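Local coordinates for ribosomal protein S2-related protein (PDB 2JH3), which carries a [4Fe-4S] cluster, resembles chelatases in fold and may act as a sirohydrochlorin ferrochelatase, at residues A[274-286]-A[375-387]. Residues are numbered along the deposited sequence; the frame is centred on the assembly and turned at random.
Sequences DQAHAEAWAALRH and VIEESYAHEHRRL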
ATOM      1  N   ASP A 274      -1.215  27.596 -25.241  1.00 35.39           N
ATOM      2  CA  ASP A 274      -0.288  27.925 -24.172  1.00 34.40           C
ATOM      3  C   ASP A 274       1.027  27.195 -24.487  1.00 33.44           C
ATOM      4  O   ASP A 274       1.020  25.966 -24.574  1.00 31.12           O
ATOM      5  CB  ASP A 274      -0.883  27.464 -22.840  1.00 35.30           C
ATOM      6  CG  ASP A 274       0.034  27.738 -21.672  1.00 36.30           C
ATOM      7  OD1 ASP A 274      -0.162  28.779 -20.987  1.00 41.91           O
ATOM      8  OD2 ASP A 274       0.942  26.922 -21.417  1.00 35.67           O
ATOM      9  N   GLN A 275       2.137  27.929 -24.625  1.00 32.52           N
ATOM     10  CA  GLN A 275       3.391  27.349 -25.149  1.00 31.78           C
ATOM     11  C   GLN A 275       4.097  26.469 -24.180  1.00 30.40           C
ATOM     12  O   GLN A 275       4.688  25.496 -24.571  1.00 31.92           O
ATOM     13  CB  GLN A 275       4.334  28.457 -25.556  1.00 33.36           C
ATOM     14  CG  GLN A 275       3.757  29.293 -26.752  1.00 34.19           C
ATOM     15  CD  GLN A 275       3.668  28.535 -28.043  0.50 37.53           C
ATOM     16  OE1 GLN A 275       4.388  27.554 -28.262  0.50 38.48           O
ATOM     17  NE2 GLN A 275       2.778  28.992 -28.927  0.50 37.22           N
ATOM     18  N   ALA A 276       4.022  26.776 -22.902  1.00 28.83           N
ATOM     19  CA  ALA A 276       4.597  25.902 -21.881  1.00 28.89           C
ATOM     20  C   ALA A 276       3.942  24.544 -21.881  1.00 27.18           C
ATOM     21  O   ALA A 276       4.625  23.519 -21.773  1.00 24.79           O
ATOM     22  CB  ALA A 276       4.440  26.545 -20.501  1.00 28.89           C
ATOM     23  N   HIS A 277       2.588  24.544 -21.840  1.00 26.85           N
ATOM     24  CA  HIS A 277       1.854  23.275 -21.962  1.00 26.18           C
ATOM     25  C   HIS A 277       2.215  22.626 -23.260  1.00 24.62           C
ATOM     26  O   HIS A 277       2.465  21.419 -23.270  1.00 24.13           O
ATOM     27  CB  HIS A 277       0.311  23.473 -21.805  1.00 26.06           C
ATOM     28  CG  HIS A 277      -0.533  22.267 -22.144  1.00 26.46           C
ATOM     29  ND1 HIS A 277      -0.790  21.872 -23.444  1.00 27.87           N
ATOM     30  CD2 HIS A 277      -1.230  21.395 -21.344  1.00 27.01           C
ATOM     31  CE1 HIS A 277      -1.611  20.821 -23.437  1.00 29.04           C
ATOM     32  NE2 HIS A 277      -1.887  20.516 -22.175  1.00 29.10           N
ATOM     33  N   ALA A 278       2.249  23.368 -24.377  1.00 23.19           N
ATOM     34  CA  ALA A 278       2.546  22.701 -25.630  1.00 23.06           C
ATOM     35  C   ALA A 278       3.951  22.055 -25.649  1.00 22.07           C
ATOM     36  O   ALA A 278       4.138  20.952 -26.200  1.00 19.80           O
ATOM     37  CB  ALA A 278       2.385  23.666 -26.837  1.00 24.47           C
ATOM     38  N   GLU A 279       4.927  22.712 -25.041  1.00 21.86           N
ATOM     39  CA  GLU A 279       6.276  22.143 -24.951  1.00 21.98           C
ATOM     40  C   GLU A 279       6.339  20.799 -24.243  1.00 21.65           C
ATOM     41  O   GLU A 279       7.045  19.879 -24.665  1.00 22.22           O
ATOM     42  CB  GLU A 279       7.180  23.130 -24.231  1.00 23.23           C
ATOM     43  CG  GLU A 279       7.535  24.362 -25.068  1.00 25.59           C
ATOM     44  CD  GLU A 279       8.421  25.355 -24.305  1.00 27.24           C
ATOM     45  OE1 GLU A 279       9.220  24.955 -23.448  1.00 36.60           O
ATOM     46  OE2 GLU A 279       8.248  26.532 -24.546  1.00 30.04           O
ATOM     47  N   ALA A 280       5.614  20.687 -23.117  1.00 21.01           N
ATOM     48  CA  ALA A 280       5.640  19.467 -22.324  1.00 21.29           C
ATOM     49  C   ALA A 280       5.051  18.313 -23.107  1.00 20.47           C
ATOM     50  O   ALA A 280       5.589  17.204 -23.112  1.00 20.90           O
ATOM     51  CB  ALA A 280       4.994  19.646 -21.027  1.00 20.70           C
ATOM     52  N   TRP A 281       4.034  18.592 -23.915  1.00 20.99           N
ATOM     53  CA  TRP A 281       3.476  17.518 -24.716  1.00 21.54           C
ATOM     54  C   TRP A 281       4.338  17.184 -25.906  1.00 21.16           C
ATOM     55  O   TRP A 281       4.346  16.041 -26.336  1.00 20.95           O
ATOM     56  CB  TRP A 281       1.971  17.769 -25.010  1.00 21.20           C
ATOM     57  CG  TRP A 281       1.256  17.580 -23.685  1.00 19.45           C
ATOM     58  CD1 TRP A 281       0.925  18.531 -22.810  1.00 21.25           C
ATOM     59  CD2 TRP A 281       0.862  16.330 -23.103  1.00 19.04           C
ATOM     60  NE1 TRP A 281       0.305  17.983 -21.725  1.00 22.77           N
ATOM     61  CE2 TRP A 281       0.302  16.613 -21.865  1.00 20.76           C
ATOM     62  CE3 TRP A 281       1.000  15.000 -23.495  1.00 17.31           C
ATOM     63  CZ2 TRP A 281      -0.166  15.619 -21.011  1.00 19.03           C
ATOM     64  CZ3 TRP A 281       0.532  13.994 -22.658  1.00 21.96           C
ATOM     65  CH2 TRP A 281      -0.054  14.314 -21.432  1.00 20.07           C
ATOM     66  N   ALA A 282       5.103  18.152 -26.415  1.00 23.99           N
ATOM     67  CA  ALA A 282       6.137  17.822 -27.431  1.00 22.57           C
ATOM     68  C   ALA A 282       7.201  16.883 -26.855  1.00 22.88           C
ATOM     69  O   ALA A 282       7.704  15.926 -27.546  1.00 22.16           O
ATOM     70  CB  ALA A 282       6.782  19.069 -27.976  1.00 25.49           C
ATOM     71  N   ALA A 283       7.590  17.127 -25.610  1.00 21.12           N
ATOM     72  CA  ALA A 283       8.527  16.224 -24.943  1.00 22.17           C
ATOM     73  C   ALA A 283       7.961  14.799 -24.782  1.00 22.15           C
ATOM     74  O   ALA A 283       8.625  13.740 -24.983  1.00 20.91           O
ATOM     75  CB  ALA A 283       8.872  16.754 -23.610  1.00 21.79           C
ATOM     76  N   LEU A 284       6.701  14.750 -24.435  1.00 22.23           N
ATOM     77  CA  LEU A 284       6.053  13.443 -24.223  1.00 22.85           C
ATOM     78  C   LEU A 284       5.979  12.676 -25.538  1.00 20.92           C
ATOM     79  O   LEU A 284       6.287  11.523 -25.546  1.00 19.95           O
ATOM     80  CB  LEU A 284       4.652  13.629 -23.621  1.00 22.66           C
ATOM     81  CG  LEU A 284       3.740  12.393 -23.336  1.00 23.64           C
ATOM     82  CD1 LEU A 284       3.074  11.789 -24.538  1.00 23.03           C
ATOM     83  CD2 LEU A 284       4.494  11.290 -22.659  1.00 22.96           C
ATOM     84  N   ARG A 285       5.515  13.326 -26.623  1.00 21.93           N
ATOM     85  CA  ARG A 285       5.484  12.699 -27.954  1.00 23.96           C
ATOM     86  C   ARG A 285       6.844  12.113 -28.377  1.00 24.30           C
ATOM     87  O   ARG A 285       6.950  11.018 -28.870  1.00 23.84           O
ATOM     88  CB  ARG A 285       4.997  13.687 -28.991  1.00 22.89           C
ATOM     89  CG  ARG A 285       3.531  13.857 -28.962  1.00 26.69           C
ATOM     90  CD  ARG A 285       2.950  14.574 -30.154  1.00 28.39           C
ATOM     91  NE  ARG A 285       3.555  15.906 -30.359  1.00 29.64           N
ATOM     92  CZ  ARG A 285       3.194  17.036 -29.748  1.00 30.84           C
ATOM     93  NH1 ARG A 285       2.223  17.071 -28.841  1.00 32.77           N
ATOM     94  NH2 ARG A 285       3.816  18.163 -30.056  1.00 35.58           N
ATOM     95  N   HIS A 286       7.906  12.837 -28.088  1.00 26.32           N
ATOM     96  CA  HIS A 286       9.228  12.342 -28.338  1.00 25.99           C
ATOM     97  C   HIS A 286       9.555  11.064 -27.578  1.00 26.60           C
ATOM     98  O   HIS A 286      10.033  10.047 -28.107  1.00 25.25           O
ATOM     99  CB  HIS A 286      10.196  13.464 -27.938  1.00 27.64           C
ATOM    100  CG  HIS A 286      11.587  13.223 -28.440  1.00 28.36           C
ATOM    101  ND1 HIS A 286      12.539  12.567 -27.692  1.00 31.88           N
ATOM    102  CD2 HIS A 286      12.153  13.480 -29.639  1.00 34.52           C
ATOM    103  CE1 HIS A 286      13.643  12.461 -28.401  1.00 32.03           C
ATOM    104  NE2 HIS A 286      13.445  13.029 -29.579  1.00 32.60           N
ATOM    105  N   VAL A 375       1.222  15.035 -14.250  1.00 19.04           N
ATOM    106  CA  VAL A 375       2.528  14.463 -14.176  1.00 20.26           C
ATOM    107  C   VAL A 375       3.406  14.931 -15.351  1.00 20.30           C
ATOM    108  O   VAL A 375       4.566  15.204 -15.186  1.00 19.74           O
ATOM    109  CB  VAL A 375       2.416  12.907 -14.049  1.00 19.26           C
ATOM    110  CG1 VAL A 375       3.721  12.249 -14.252  1.00 23.55           C
ATOM    111  CG2 VAL A 375       1.858  12.513 -12.684  1.00 22.42           C
ATOM    112  N   ILE A 376       2.881  14.930 -16.568  1.00 20.10           N
ATOM    113  CA  ILE A 376       3.699  15.331 -17.723  1.00 19.53           C
ATOM    114  C   ILE A 376       4.219  16.797 -17.636  1.00 18.08           C
ATOM    115  O   ILE A 376       5.408  17.055 -17.760  1.00 18.84           O
ATOM    116  CB  ILE A 376       2.902  15.103 -19.080  1.00 19.18           C
ATOM    117  CG1 ILE A 376       2.772  13.605 -19.442  1.00 18.01           C
ATOM    118  CG2 ILE A 376       3.507  15.939 -20.190  1.00 19.80           C
ATOM    119  CD1 ILE A 376       3.810  12.806 -19.178  1.00 24.06           C
ATOM    120  N   GLU A 377       3.311  17.698 -17.307  1.00 21.04           N
ATOM    121  CA  GLU A 377       3.555  19.116 -17.215  1.00 20.81           C
ATOM    122  C   GLU A 377       4.505  19.458 -16.048  1.00 21.40           C
ATOM    123  O   GLU A 377       5.379  20.311 -16.162  1.00 21.01           O
ATOM    124  CB  GLU A 377       2.189  19.780 -16.978  1.00 23.39           C
ATOM    125  CG  GLU A 377       1.175  19.672 -18.167  1.00 23.14           C
ATOM    126  CD  GLU A 377       0.160  18.546 -18.057  1.00 22.66           C
ATOM    127  OE1 GLU A 377       0.375  17.636 -17.275  1.00 21.60           O
ATOM    128  OE2 GLU A 377      -0.824  18.547 -18.823  1.00 22.01           O
ATOM    129  N   GLU A 378       4.295  18.839 -14.902  1.00 20.30           N
ATOM    130  CA  GLU A 378       5.161  19.033 -13.715  1.00 21.81           C
ATOM    131  C   GLU A 378       6.515  18.506 -13.883  1.00 19.82           C
ATOM    132  O   GLU A 378       7.494  19.150 -13.511  1.00 20.29           O
ATOM    133  CB  GLU A 378       4.523  18.403 -12.484  1.00 21.56           C
ATOM    134  CG  GLU A 378       3.386  19.194 -12.068  1.00 23.86           C
ATOM    135  CD  GLU A 378       2.618  18.593 -10.898  1.00 27.49           C
ATOM    136  OE1 GLU A 378       2.813  17.397 -10.561  1.00 37.11           O
ATOM    137  OE2 GLU A 378       1.742  19.319 -10.330  1.00 36.42           O
ATOM    138  N   SER A 379       6.614  17.297 -14.444  1.00 20.08           N
ATOM    139  CA  SER A 379       7.894  16.701 -14.723  1.00 18.89           C
ATOM    140  C   SER A 379       8.722  17.552 -15.719  1.00 20.55           C
ATOM    141  O   SER A 379       9.945  17.779 -15.516  1.00 19.93           O
ATOM    142  CB  SER A 379       7.719  15.259 -15.212  1.00 18.94           C
ATOM    143  OG  SER A 379       7.186  14.418 -14.139  1.00 18.27           O
ATOM    144  N   TYR A 380       8.037  18.051 -16.768  1.00 20.92           N
ATOM    145  CA  TYR A 380       8.641  18.901 -17.798  1.00 19.98           C
ATOM    146  C   TYR A 380       9.178  20.160 -17.161  1.00 20.56           C
ATOM    147  O   TYR A 380      10.324  20.573 -17.404  1.00 22.40           O
ATOM    148  CB  TYR A 380       7.646  19.270 -18.882  1.00 21.67           C
ATOM    149  CG  TYR A 380       8.270  20.103 -19.965  1.00 20.91           C
ATOM    150  CD1 TYR A 380       8.999  19.505 -20.939  1.00 23.46           C
ATOM    151  CD2 TYR A 380       8.130  21.522 -19.990  1.00 23.46           C
ATOM    152  CE1 TYR A 380       9.629  20.262 -21.948  1.00 23.23           C
ATOM    153  CE2 TYR A 380       8.727  22.283 -20.989  1.00 24.86           C
ATOM    154  CZ  TYR A 380       9.507  21.649 -21.947  1.00 23.37           C
ATOM    155  OH  TYR A 380      10.127  22.371 -22.986  1.00 26.72           O
ATOM    156  N   ALA A 381       8.340  20.794 -16.377  1.00 19.36           N
ATOM    157  CA  ALA A 381       8.704  22.030 -15.687  1.00 20.08           C
ATOM    158  C   ALA A 381       9.873  21.853 -14.705  1.00 19.82           C
ATOM    159  O   ALA A 381      10.749  22.698 -14.612  1.00 20.91           O
ATOM    160  CB  ALA A 381       7.526  22.509 -14.972  1.00 19.98           C
ATOM    161  N   HIS A 382       9.901  20.729 -13.999  1.00 20.19           N
ATOM    162  CA  HIS A 382      10.993  20.468 -13.091  1.00 21.03           C
ATOM    163  C   HIS A 382      12.330  20.314 -13.805  1.00 21.57           C
ATOM    164  O   HIS A 382      13.282  20.924 -13.381  1.00 21.28           O
ATOM    165  CB  HIS A 382      10.671  19.279 -12.191  1.00 21.22           C
ATOM    166  CG  HIS A 382      11.656  19.102 -11.086  1.00 19.07           C
ATOM    167  ND1 HIS A 382      11.919  20.088 -10.158  1.00 17.16           N
ATOM    168  CD2 HIS A 382      12.389  18.040 -10.722  1.00 18.44           C
ATOM    169  CE1 HIS A 382      12.771  19.633  -9.266  1.00 20.04           C
ATOM    170  NE2 HIS A 382      13.086  18.395  -9.584  1.00 19.37           N
ATOM    171  N   GLU A 383      12.381  19.571 -14.914  1.00 22.02           N
ATOM    172  CA  GLU A 383      13.587  19.427 -15.740  1.00 24.78           C
ATOM    173  C   GLU A 383      14.138  20.772 -16.321  1.00 25.57           C
ATOM    174  O   GLU A 383      15.352  20.963 -16.487  1.00 25.59           O
ATOM    175  CB  GLU A 383      13.302  18.484 -16.894  1.00 24.91           C
ATOM    176  CG  GLU A 383      13.204  17.054 -16.596  1.00 26.44           C
ATOM    177  CD  GLU A 383      14.484  16.326 -16.086  1.00 22.21           C
ATOM    178  OE1 GLU A 383      15.570  16.904 -15.882  1.00 29.48           O
ATOM    179  OE2 GLU A 383      14.346  15.118 -15.855  1.00 26.00           O
ATOM    180  N   HIS A 384      13.227  21.681 -16.613  1.00 27.98           N
ATOM    181  CA  HIS A 384      13.542  23.036 -16.984  1.00 29.21           C
ATOM    182  C   HIS A 384      13.747  23.952 -15.798  1.00 29.73           C
ATOM    183  O   HIS A 384      13.738  25.164 -15.945  1.00 30.62           O
ATOM    184  CB  HIS A 384      12.426  23.614 -17.859  1.00 30.62           C
ATOM    185  CG  HIS A 384      12.640  23.368 -19.307  1.00 36.58           C
ATOM    186  ND1 HIS A 384      13.899  23.301 -19.863  1.00 40.95           N
ATOM    187  CD2 HIS A 384      11.768  23.183 -20.323  1.00 39.95           C
ATOM    188  CE1 HIS A 384      13.786  23.052 -21.160  1.00 44.44           C
ATOM    189  NE2 HIS A 384      12.502  22.970 -21.465  0.50 39.91           N
ATOM    190  N   ARG A 385      13.866  23.382 -14.618  1.00 30.34           N
ATOM    191  CA  ARG A 385      14.204  24.129 -13.401  1.00 30.53           C
ATOM    192  C   ARG A 385      13.191  25.231 -13.065  1.00 29.62           C
ATOM    193  O   ARG A 385      13.532  26.282 -12.589  1.00 28.43           O
ATOM    194  CB  ARG A 385      15.692  24.649 -13.489  1.00 29.79           C
ATOM    195  CG  ARG A 385      16.753  23.531 -13.587  1.00 31.10           C
ATOM    196  CD  ARG A 385      17.984  23.939 -14.433  1.00 33.43           C
ATOM    197  NE  ARG A 385      18.709  25.131 -13.925  0.25 35.81           N
ATOM    198  CZ  ARG A 385      20.044  25.323 -13.906  0.25 35.90           C
ATOM    199  NH1 ARG A 385      20.921  24.406 -14.325  1.00 40.27           N
ATOM    200  NH2 ARG A 385      20.535  26.463 -13.428  1.00 34.56           N
ATOM    201  N   ARG A 386      11.916  25.006 -13.299  1.00 28.83           N
ATOM    202  CA  ARG A 386      10.975  26.066 -12.974  1.00 29.77           C
ATOM    203  C   ARG A 386       9.651  25.565 -12.423  1.00 28.79           C
ATOM    204  O   ARG A 386       8.623  26.186 -12.622  1.00 27.68           O
ATOM    205  CB  ARG A 386      10.735  26.929 -14.219  1.00 31.04           C
ATOM    206  CG  ARG A 386       9.951  26.271 -15.333  1.00 32.80           C
ATOM    207  CD  ARG A 386      10.375  26.820 -16.658  1.00 35.73           C
ATOM    208  NE  ARG A 386       9.505  26.363 -17.731  1.00 38.49           N
ATOM    209  CZ  ARG A 386       9.857  26.351 -19.024  1.00 43.96           C
ATOM    210  NH1 ARG A 386      11.088  26.761 -19.446  1.00 44.57           N
ATOM    211  NH2 ARG A 386       8.973  25.909 -19.917  1.00 43.91           N
ATOM    212  N   LEU A 387       9.660  24.477 -11.682  1.00 26.77           N
ATOM    213  CA  LEU A 387       8.424  24.028 -11.092  1.00 28.90           C
ATOM    214  C   LEU A 387       8.242  24.765  -9.788  1.00 28.95           C
ATOM    215  O   LEU A 387       9.082  24.600  -8.939  1.00 29.77           O
ATOM    216  CB  LEU A 387       8.461  22.502 -10.820  1.00 28.13           C
ATOM    217  CG  LEU A 387       7.210  21.946 -10.121  1.00 27.43           C
ATOM    218  CD1 LEU A 387       5.985  22.157 -10.954  1.00 30.35           C
ATOM    219  CD2 LEU A 387       7.316  20.508  -9.814  1.00 29.92           C
TER
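Helices 275-286 and 375-383 of the DR2241 stabilising domain cross nearly at right angles (96°), and where they meet Tyr380 enters as a knob into the hole formed by Ala276, Glu279, Ala280 and Ala283. With CG anti to the backbone N (chi1 -178°), its ring lies against the first helix: CA of Ala280 makes a CH-pi contact 3.8 Å from the centroid of the Tyr380 ring, and Ala280 CB packs on Tyr380 CB at 3.4 Å. At the far end Tyr380 OH donates to the anti lone pair of Glu279 OE1 (2.8 Å), the carboxylate almost perpendicular to the phenol. His384 NE2 adds a weak bond to the same hydroxyl, and Arg386 NH2 forms a long salt bridge with Glu279 OE1 (3.7 Å). A leucine in place of Tyr380 would probably leave Glu279 OE1 without its hydroxyl donor and part of the alanine-lined hole unfilled. On the more buried flank, Ile376 sits over one face of the Trp281 indole, its CG2 3.8 Å from the centroid of the six-membered ring, while Ile376 CD1 meets Leu284 CD2. Glu377, bent at chi2 (97°), brings OE2 to Trp281 NE1 at 3.2 Å; the acceptor lies in the indole plane, but the N-H arrives from above the carboxylate. Helix 361-371 packs here through Arg365 and Glu369 against Trp281, and Leu368 against Leu284. Helix 375-383 also touches strand 448-450, which carries the cluster ligand Cys450.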